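Local coordinates for protein alpha-L-rhamnosidase (Streptomyces avermitilis, PDB 3W5M) that hydrolyses terminal alpha-L-rhamnose from plant flavonoid glycosides and gum arabic, and binds L-rhamnose through a calcium-dependent carbohydrate-binding module, at residues 81-86 with 110-115; 354-359 with 470-475. All blocks are in the same frame, centred on the assembly; numbering follows the deposited sequence.

Contact 1: 81-86 with 110-115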
ATOM      1  N   LYS A  81      22.758  16.699  16.112  1.00 24.88           N
ATOM      2  CA  LYS A  81      22.959  15.612  17.058  1.00 25.73           C
ATOM      3  C   LYS A  81      21.679  14.769  17.122  1.00 25.11           C
ATOM      4  O   LYS A  81      20.568  15.301  16.865  1.00 24.31           O
ATOM      5  CB  LYS A  81      23.225  16.153  18.476  1.00 28.61           C
ATOM      6  CG  LYS A  81      24.455  17.038  18.653  1.00 34.06           C
ATOM      7  CD  LYS A  81      24.716  17.294  20.134  1.00 38.58           C
ATOM      8  CE  LYS A  81      23.788  18.329  20.764  1.00 41.87           C
ATOM      9  NZ  LYS A  81      22.593  17.755  21.467  1.00 43.27           N
ATOM     10  N   PRO A  82      21.815  13.485  17.499  1.00 24.26           N
ATOM     11  CA  PRO A  82      20.659  12.593  17.691  1.00 24.28           C
ATOM     12  C   PRO A  82      19.797  12.978  18.911  1.00 23.97           C
ATOM     13  O   PRO A  82      20.281  13.638  19.834  1.00 24.11           O
ATOM     14  CB  PRO A  82      21.289  11.219  17.926  1.00 24.60           C
ATOM     15  CG  PRO A  82      22.729  11.341  17.525  1.00 25.64           C
ATOM     16  CD  PRO A  82      23.097  12.778  17.679  1.00 25.21           C
ATOM     17  N   ARG A  83      18.537  12.549  18.891  1.00 21.99           N
ATOM     18  CA  ARG A  83      17.590  12.718  20.013  1.00 23.47           C
ATOM     19  C   ARG A  83      17.431  14.165  20.455  1.00 23.13           C
ATOM     20  O   ARG A  83      17.252  14.421  21.657  1.00 24.16           O
ATOM     21  CB  ARG A  83      18.048  11.964  21.254  1.00 26.39           C
ATOM     22  CG  ARG A  83      18.390  10.522  21.122  1.00 29.84           C
ATOM     23  CD  ARG A  83      19.191  10.180  22.376  1.00 30.34           C
ATOM     24  NE  ARG A  83      19.286   8.747  22.452  1.00 30.88           N
ATOM     25  CZ  ARG A  83      20.320   8.039  22.014  1.00 29.64           C
ATOM     26  NH1 ARG A  83      21.384   8.646  21.501  1.00 29.72           N
ATOM     27  NH2 ARG A  83      20.269   6.727  22.098  1.00 28.52           N
ATOM     28  N   THR A  84      17.531  15.106  19.529  1.00 21.48           N
ATOM     29  CA  THR A  84      17.511  16.508  19.929  1.00 22.83           C
ATOM     30  C   THR A  84      16.411  17.281  19.267  1.00 22.47           C
ATOM     31  O   THR A  84      16.210  17.165  18.049  1.00 21.63           O
ATOM     32  CB  THR A  84      18.875  17.142  19.677  1.00 22.52           C
ATOM     33  OG1 THR A  84      19.834  16.422  20.439  1.00 25.35           O
ATOM     34  CG2 THR A  84      18.917  18.628  20.106  1.00 24.37           C
ATOM     35  N   ARG A  85      15.690  18.065  20.071  1.00 21.40           N
ATOM     36  CA  ARG A  85      14.683  18.969  19.506  1.00 23.18           C
ATOM     37  C   ARG A  85      15.307  20.302  19.060  1.00 24.93           C
ATOM     38  O   ARG A  85      16.016  20.965  19.834  1.00 26.30           O
ATOM     39  CB  ARG A  85      13.509  19.158  20.479  1.00 22.06           C
ATOM     40  CG  ARG A  85      12.379  20.031  19.923  1.00 22.39           C
ATOM     41  CD  ARG A  85      11.118  19.928  20.792  1.00 22.84           C
ATOM     42  NE  ARG A  85      10.556  18.587  20.737  1.00 23.99           N
ATOM     43  CZ  ARG A  85       9.309  18.262  21.066  1.00 24.43           C
ATOM     44  NH1 ARG A  85       8.478  19.191  21.540  1.00 24.90           N
ATOM     45  NH2 ARG A  85       8.913  16.998  20.941  1.00 25.90           N
ATOM     46  N   TYR A  86      15.107  20.664  17.797  1.00 23.24           N
ATOM     47  CA  TYR A  86      15.615  21.905  17.248  1.00 23.36           C
ATOM     48  C   TYR A  86      14.479  22.865  16.964  1.00 25.58           C
ATOM     49  O   TYR A  86      13.574  22.555  16.185  1.00 23.67           O
ATOM     50  CB  TYR A  86      16.406  21.653  15.962  1.00 24.06           C
ATOM     51  CG  TYR A  86      17.699  20.927  16.235  1.00 24.61           C
ATOM     52  CD1 TYR A  86      18.844  21.633  16.640  1.00 26.25           C
ATOM     53  CD2 TYR A  86      17.780  19.537  16.158  1.00 25.06           C
ATOM     54  CE1 TYR A  86      20.030  20.964  16.920  1.00 26.81           C
ATOM     55  CE2 TYR A  86      18.976  18.865  16.439  1.00 25.10           C
ATOM     56  CZ  TYR A  86      20.092  19.586  16.808  1.00 26.55           C
ATOM     57  OH  TYR A  86      21.282  18.935  17.074  1.00 27.56           O
ATOM     58  N   THR A 110      15.252  15.265  16.025  1.00 20.92           N
ATOM     59  CA  THR A 110      15.982  14.164  15.410  1.00 20.20           C
ATOM     60  C   THR A 110      15.696  12.860  16.120  1.00 21.70           C
ATOM     61  O   THR A 110      15.391  12.821  17.343  1.00 19.90           O
ATOM     62  CB  THR A 110      17.502  14.443  15.382  1.00 19.08           C
ATOM     63  OG1 THR A 110      17.977  14.640  16.721  1.00 21.63           O
ATOM     64  CG2 THR A 110      17.778  15.681  14.581  1.00 19.69           C
ATOM     65  N   GLY A 111      15.793  11.775  15.359  1.00 22.68           N
ATOM     66  CA  GLY A 111      15.789  10.454  15.954  1.00 23.53           C
ATOM     67  C   GLY A 111      17.177   9.996  16.365  1.00 24.74           C
ATOM     68  O   GLY A 111      18.054  10.806  16.728  1.00 24.67           O
ATOM     69  N   LEU A 112      17.385   8.683  16.279  1.00 22.75           N
ATOM     70  CA  LEU A 112      18.604   8.062  16.763  1.00 22.84           C
ATOM     71  C   LEU A 112      19.776   8.252  15.807  1.00 24.94           C
ATOM     72  O   LEU A 112      20.931   8.100  16.207  1.00 25.71           O
ATOM     73  CB  LEU A 112      18.353   6.586  17.034  1.00 24.55           C
ATOM     74  CG  LEU A 112      17.411   6.272  18.211  1.00 25.40           C
ATOM     75  CD1 LEU A 112      17.346   4.783  18.483  1.00 27.33           C
ATOM     76  CD2 LEU A 112      17.811   6.995  19.484  1.00 26.43           C
ATOM     77  N   MET A 113      19.477   8.579  14.554  1.00 25.49           N
ATOM     78  CA  MET A 113      20.490   8.893  13.531  1.00 29.68           C
ATOM     79  C   MET A 113      21.629   7.874  13.488  1.00 32.76           C
ATOM     80  O   MET A 113      22.803   8.238  13.636  1.00 38.32           O
ATOM     81  CB  MET A 113      21.077  10.283  13.763  1.00 30.15           C
ATOM     82  CG  MET A 113      20.061  11.400  13.708  1.00 34.49           C
ATOM     83  SD  MET A 113      20.867  12.996  13.783  1.00 37.73           S
ATOM     84  CE  MET A 113      20.708  13.587  12.094  1.00 37.86           C
ATOM     85  N   GLY A 114      21.304   6.607  13.308  1.00 34.15           N
ATOM     86  CA  GLY A 114      22.359   5.615  13.156  1.00 37.75           C
ATOM     87  C   GLY A 114      22.274   4.445  14.108  1.00 40.14           C
ATOM     88  O   GLY A 114      21.875   4.595  15.277  1.00 35.00           O
ATOM     89  N   ALA A 115      22.693   3.283  13.598  1.00 41.11           N
ATOM     90  CA  ALA A 115      22.646   2.013  14.320  1.00 39.55           C
ATOM     91  C   ALA A 115      23.334   2.057  15.673  1.00 36.20           C
ATOM     92  O   ALA A 115      22.865   1.420  16.601  1.00 37.81           O
ATOM     93  CB  ALA A 115      23.229   0.891  13.474  1.00 41.57           C
TER

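Contact 2: 354-359 with 470-475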
ATOM      1  N   VAL A 354      15.101  -1.562   7.534  1.00 18.99           N
ATOM      2  CA  VAL A 354      13.821  -1.589   8.230  1.00 18.51           C
ATOM      3  C   VAL A 354      13.590  -0.166   8.756  1.00 18.70           C
ATOM      4  O   VAL A 354      14.531   0.525   9.132  1.00 19.63           O
ATOM      5  CB  VAL A 354      13.771  -2.666   9.335  1.00 18.67           C
ATOM      6  CG1 VAL A 354      14.686  -2.334  10.503  1.00 19.40           C
ATOM      7  CG2 VAL A 354      12.315  -2.916   9.799  1.00 19.40           C
ATOM      8  N   GLN A 355      12.338   0.271   8.792  1.00 18.25           N
ATOM      9  CA  GLN A 355      12.037   1.639   9.227  1.00 18.02           C
ATOM     10  C   GLN A 355      11.605   1.598  10.697  1.00 17.31           C
ATOM     11  O   GLN A 355      10.912   0.678  11.086  1.00 19.27           O
ATOM     12  CB  GLN A 355      10.942   2.249   8.344  1.00 19.42           C
ATOM     13  CG  GLN A 355      11.401   2.406   6.906  1.00 21.19           C
ATOM     14  CD  GLN A 355      10.601   3.419   6.106  1.00 23.89           C
ATOM     15  OE1 GLN A 355      11.097   4.521   5.759  1.00 25.32           O
ATOM     16  NE2 GLN A 355       9.382   3.065   5.813  1.00 22.05           N
ATOM     17  N   TYR A 356      12.050   2.555  11.503  1.00 17.34           N
ATOM     18  CA  TYR A 356      11.610   2.629  12.929  1.00 16.59           C
ATOM     19  C   TYR A 356      10.735   3.865  13.163  1.00 17.26           C
ATOM     20  O   TYR A 356      10.747   4.850  12.379  1.00 17.47           O
ATOM     21  CB  TYR A 356      12.809   2.608  13.911  1.00 16.88           C
ATOM     22  CG  TYR A 356      13.596   3.900  13.969  1.00 18.42           C
ATOM     23  CD1 TYR A 356      13.181   4.972  14.783  1.00 19.36           C
ATOM     24  CD2 TYR A 356      14.760   4.061  13.203  1.00 16.78           C
ATOM     25  CE1 TYR A 356      13.897   6.163  14.833  1.00 20.41           C
ATOM     26  CE2 TYR A 356      15.504   5.241  13.268  1.00 18.05           C
ATOM     27  CZ  TYR A 356      15.071   6.285  14.074  1.00 20.58           C
ATOM     28  OH  TYR A 356      15.755   7.476  14.126  1.00 21.60           O
ATOM     29  N   GLN A 357       9.948   3.792  14.233  1.00 17.94           N
ATOM     30  CA  GLN A 357       8.990   4.845  14.606  1.00 18.39           C
ATOM     31  C   GLN A 357       9.433   5.464  15.919  1.00 17.99           C
ATOM     32  O   GLN A 357      10.079   4.804  16.733  1.00 18.24           O
ATOM     33  CB  GLN A 357       7.552   4.288  14.756  1.00 18.51           C
ATOM     34  CG  GLN A 357       6.934   3.662  13.490  1.00 18.65           C
ATOM     35  CD  GLN A 357       7.676   2.450  12.976  1.00 17.51           C
ATOM     36  OE1 GLN A 357       7.822   1.445  13.689  1.00 18.11           O
ATOM     37  NE2 GLN A 357       8.207   2.550  11.738  1.00 16.66           N
ATOM     38  N   THR A 358       9.084   6.735  16.102  1.00 18.43           N
ATOM     39  CA  THR A 358       9.415   7.486  17.318  1.00 19.87           C
ATOM     40  C   THR A 358       8.109   8.004  17.931  1.00 18.90           C
ATOM     41  O   THR A 358       7.294   8.614  17.226  1.00 19.18           O
ATOM     42  CB  THR A 358      10.309   8.695  16.998  1.00 19.93           C
ATOM     43  OG1 THR A 358      11.519   8.248  16.366  1.00 20.21           O
ATOM     44  CG2 THR A 358      10.693   9.446  18.286  1.00 20.56           C
ATOM     45  N   TYR A 359       7.930   7.752  19.230  1.00 19.22           N
ATOM     46  CA  TYR A 359       6.717   8.176  19.930  1.00 20.45           C
ATOM     47  C   TYR A 359       7.064   8.991  21.152  1.00 20.95           C
ATOM     48  O   TYR A 359       8.011   8.674  21.860  1.00 19.33           O
ATOM     49  CB  TYR A 359       5.859   6.970  20.345  1.00 20.32           C
ATOM     50  CG  TYR A 359       5.533   6.014  19.224  1.00 21.32           C
ATOM     51  CD1 TYR A 359       4.459   6.272  18.344  1.00 22.21           C
ATOM     52  CD2 TYR A 359       6.288   4.837  19.034  1.00 20.95           C
ATOM     53  CE1 TYR A 359       4.146   5.396  17.306  1.00 22.27           C
ATOM     54  CE2 TYR A 359       5.971   3.955  17.986  1.00 24.44           C
ATOM     55  CZ  TYR A 359       4.898   4.248  17.133  1.00 24.96           C
ATOM     56  OH  TYR A 359       4.579   3.376  16.091  1.00 28.45           O
ATOM     57  N   GLU A 470      20.519  -4.349   7.127  1.00 34.00           N
ATOM     58  CA  GLU A 470      21.715  -3.517   6.969  1.00 33.86           C
ATOM     59  C   GLU A 470      21.587  -2.126   7.603  1.00 35.85           C
ATOM     60  O   GLU A 470      22.539  -1.610   8.185  1.00 37.19           O
ATOM     61  CB  GLU A 470      22.080  -3.397   5.480  1.00 38.24           C
ATOM     62  CG  GLU A 470      22.638  -4.696   4.900  1.00 45.13           C
ATOM     63  CD  GLU A 470      22.864  -4.666   3.383  1.00 51.04           C
ATOM     64  OE1 GLU A 470      23.208  -3.602   2.822  1.00 53.27           O
ATOM     65  OE2 GLU A 470      22.698  -5.726   2.735  1.00 55.49           O
ATOM     66  N   GLN A 471      20.402  -1.527   7.499  1.00 30.90           N
ATOM     67  CA  GLN A 471      20.168  -0.167   7.989  1.00 27.16           C
ATOM     68  C   GLN A 471      18.857  -0.145   8.770  1.00 25.60           C
ATOM     69  O   GLN A 471      17.907  -0.811   8.378  1.00 25.50           O
ATOM     70  CB  GLN A 471      20.032   0.782   6.819  1.00 30.03           C
ATOM     71  CG  GLN A 471      21.214   0.807   5.872  1.00 33.40           C
ATOM     72  CD  GLN A 471      21.063   1.952   4.911  1.00 35.48           C
ATOM     73  OE1 GLN A 471      20.948   3.106   5.323  1.00 38.52           O
ATOM     74  NE2 GLN A 471      21.004   1.642   3.625  1.00 37.58           N
ATOM     75  N   ILE A 472      18.833   0.599   9.873  1.00 23.76           N
ATOM     76  CA  ILE A 472      17.615   0.896  10.620  1.00 24.24           C
ATOM     77  C   ILE A 472      17.421   2.401  10.487  1.00 25.17           C
ATOM     78  O   ILE A 472      18.251   3.197  10.964  1.00 26.95           O
ATOM     79  CB  ILE A 472      17.742   0.453  12.093  1.00 25.63           C
ATOM     80  CG1 ILE A 472      18.160  -1.030  12.153  1.00 27.48           C
ATOM     81  CG2 ILE A 472      16.443   0.741  12.862  1.00 24.25           C
ATOM     82  CD1 ILE A 472      18.434  -1.575  13.550  1.00 29.00           C
ATOM     83  N   VAL A 473      16.359   2.808   9.784  1.00 22.78           N
ATOM     84  CA  VAL A 473      16.211   4.208   9.381  1.00 21.79           C
ATOM     85  C   VAL A 473      14.870   4.758   9.847  1.00 20.11           C
ATOM     86  O   VAL A 473      13.907   4.007   9.881  1.00 17.80           O
ATOM     87  CB  VAL A 473      16.335   4.373   7.832  1.00 23.34           C
ATOM     88  CG1 VAL A 473      17.726   3.931   7.378  1.00 24.64           C
ATOM     89  CG2 VAL A 473      15.282   3.544   7.110  1.00 23.83           C
ATOM     90  N   ALA A 474      14.821   6.038  10.229  1.00 19.41           N
ATOM     91  CA  ALA A 474      13.556   6.655  10.695  1.00 20.69           C
ATOM     92  C   ALA A 474      12.574   6.607   9.533  1.00 21.19           C
ATOM     93  O   ALA A 474      12.971   6.860   8.372  1.00 20.60           O
ATOM     94  CB  ALA A 474      13.768   8.106  11.124  1.00 22.74           C
ATOM     95  N   GLN A 475      11.324   6.249   9.818  1.00 20.30           N
ATOM     96  CA  GLN A 475      10.340   6.067   8.745  1.00 20.48           C
ATOM     97  C   GLN A 475      10.215   7.335   7.902  1.00 20.22           C
ATOM     98  O   GLN A 475      10.028   8.437   8.427  1.00 19.16           O
ATOM     99  CB  GLN A 475       8.975   5.674   9.324  1.00 20.78           C
ATOM    100  CG  GLN A 475       7.933   5.460   8.242  1.00 21.83           C
ATOM    101  CD  GLN A 475       6.775   4.615   8.703  1.00 21.91           C
ATOM    102  OE1 GLN A 475       6.593   4.378   9.914  1.00 22.06           O
ATOM    103  NE2 GLN A 475       5.979   4.135   7.740  1.00 21.82           N
TER

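Contact 1: 81-86 with 110-115
Thr110 of the N-terminal fibronectin type III-like domain turns its side chain into the loop 81-84 that leads into strand 85-94. The loop belongs to a tyrosine corner, a hallmark of Greek-key sandwiches: Tyr86 folds back so that its OH accepts the Lys81 N-H at 2.8 Å, in a nearly straight bond (175°). Packing is tightest round Thr110 OG1. With chi1 at 59°, this hydroxyl sits between its own backbone N and carbonyl carbon and reaches the concave side of the turn. It donates to Lys81 O at 2.7 Å, in the carbonyl plane and on a lone pair, and accepts Thr84 N at 2.9 Å. One hydroxyl therefore bridges both ends of the turn, while its neighbour CG2 lies at the edge of the Tyr86 ring, 3.9 Å from CE2. Backbone bonds on either side, Thr110 N to Thr84 O and Arg83 N to Gly111 O, complete the join. Arg83 adopts left-handed backbone angles here, and its extended side chain leaves the turn and passes obliquely across the end of Leu112; its NE forms a salt bridge with Glu404 of the neighbouring beta-sandwich.

The other side is looser. The partly exposed Pro82 and Met113 side chains touch loosely, CG to CB at 4.2 Å, with Met113 SD also near Pro82 N and Lys81 O. Lys81 is exposed, and its NZ curls back to make a weak bond with Thr84 OG1; that hydroxyl is itself a donor to Pro82 O, approaching from above the carbonyl plane. Back on the buried side, toward the neighbouring sandwich, Leu112 lays CD2 over one face of the Arg83 guanidinium, 3.6 Å from NH2.

Contact 2: 354-359 with 470-475
The Tyr356 ring lies across the backbone of Ala474, whose CA is 3.8 Å from the ring centroid and 21° off the normal, a CH-pi contact over one face. A chi1 of 74° swings the ring off its own strand and over the neighbouring one, bringing CD2 to 3.7 Å from Ile472 CG2. Beneath it, strand 471-474 adds itself in parallel to strand 353-360 at the edge of a beta-sandwich sheet. Val354 and Ile472, on the same face as the ring, point the same way and touch side by side. On the other face Gln355 slants across Val473, its CG against CG2.

Three glutamines gather where the edge strand ends. The Gln355 and Gln475 side chains cross at about a right angle, with Gln355 NE2 3.7 Å from Gln475 CG. Gln357, bent at chi2, turns NE2 to Gln475 OE1 at 3.0 Å; the amide planes stand 81° apart, and the donor approaches from above the plane of the acceptor carbonyl.

Outside partners settle the remaining polar ends: Tyr329 OH meets Gln357 OE1, Val476 N meets Gln355 OE1, and Asp477 takes NE2 of both Gln355 and Gln475. Complementary partners give all three amides a defined flip; together with the backbone bond from Gln475 N to Tyr356 O, the cluster probably helps set the chain's path off the sheet.

How the contacts relate
From the N terminus, contact 1 comes first, closing the short loop that holds the antiparallel pair 85-94 and 106-110, at the open end of that pair. The chain then lends strand 123-124 to the beta-sandwich, leaves for the CBM67 module and returns to the sandwich, where contact 2 closes a much longer loop of 110 residues by bringing strand 471-474 back beside strand 353-360. The two loops follow in series, neither nested nor crossed. In space they nevertheless touch: Leu112 N lies 3.0 Å from Tyr356 OH, a probable hydrogen bond. Asp21 joins both, one carboxylate oxygen bonding Met113 N and the other Tyr356 OH, so the N-terminal domain is tied directly to the sandwich.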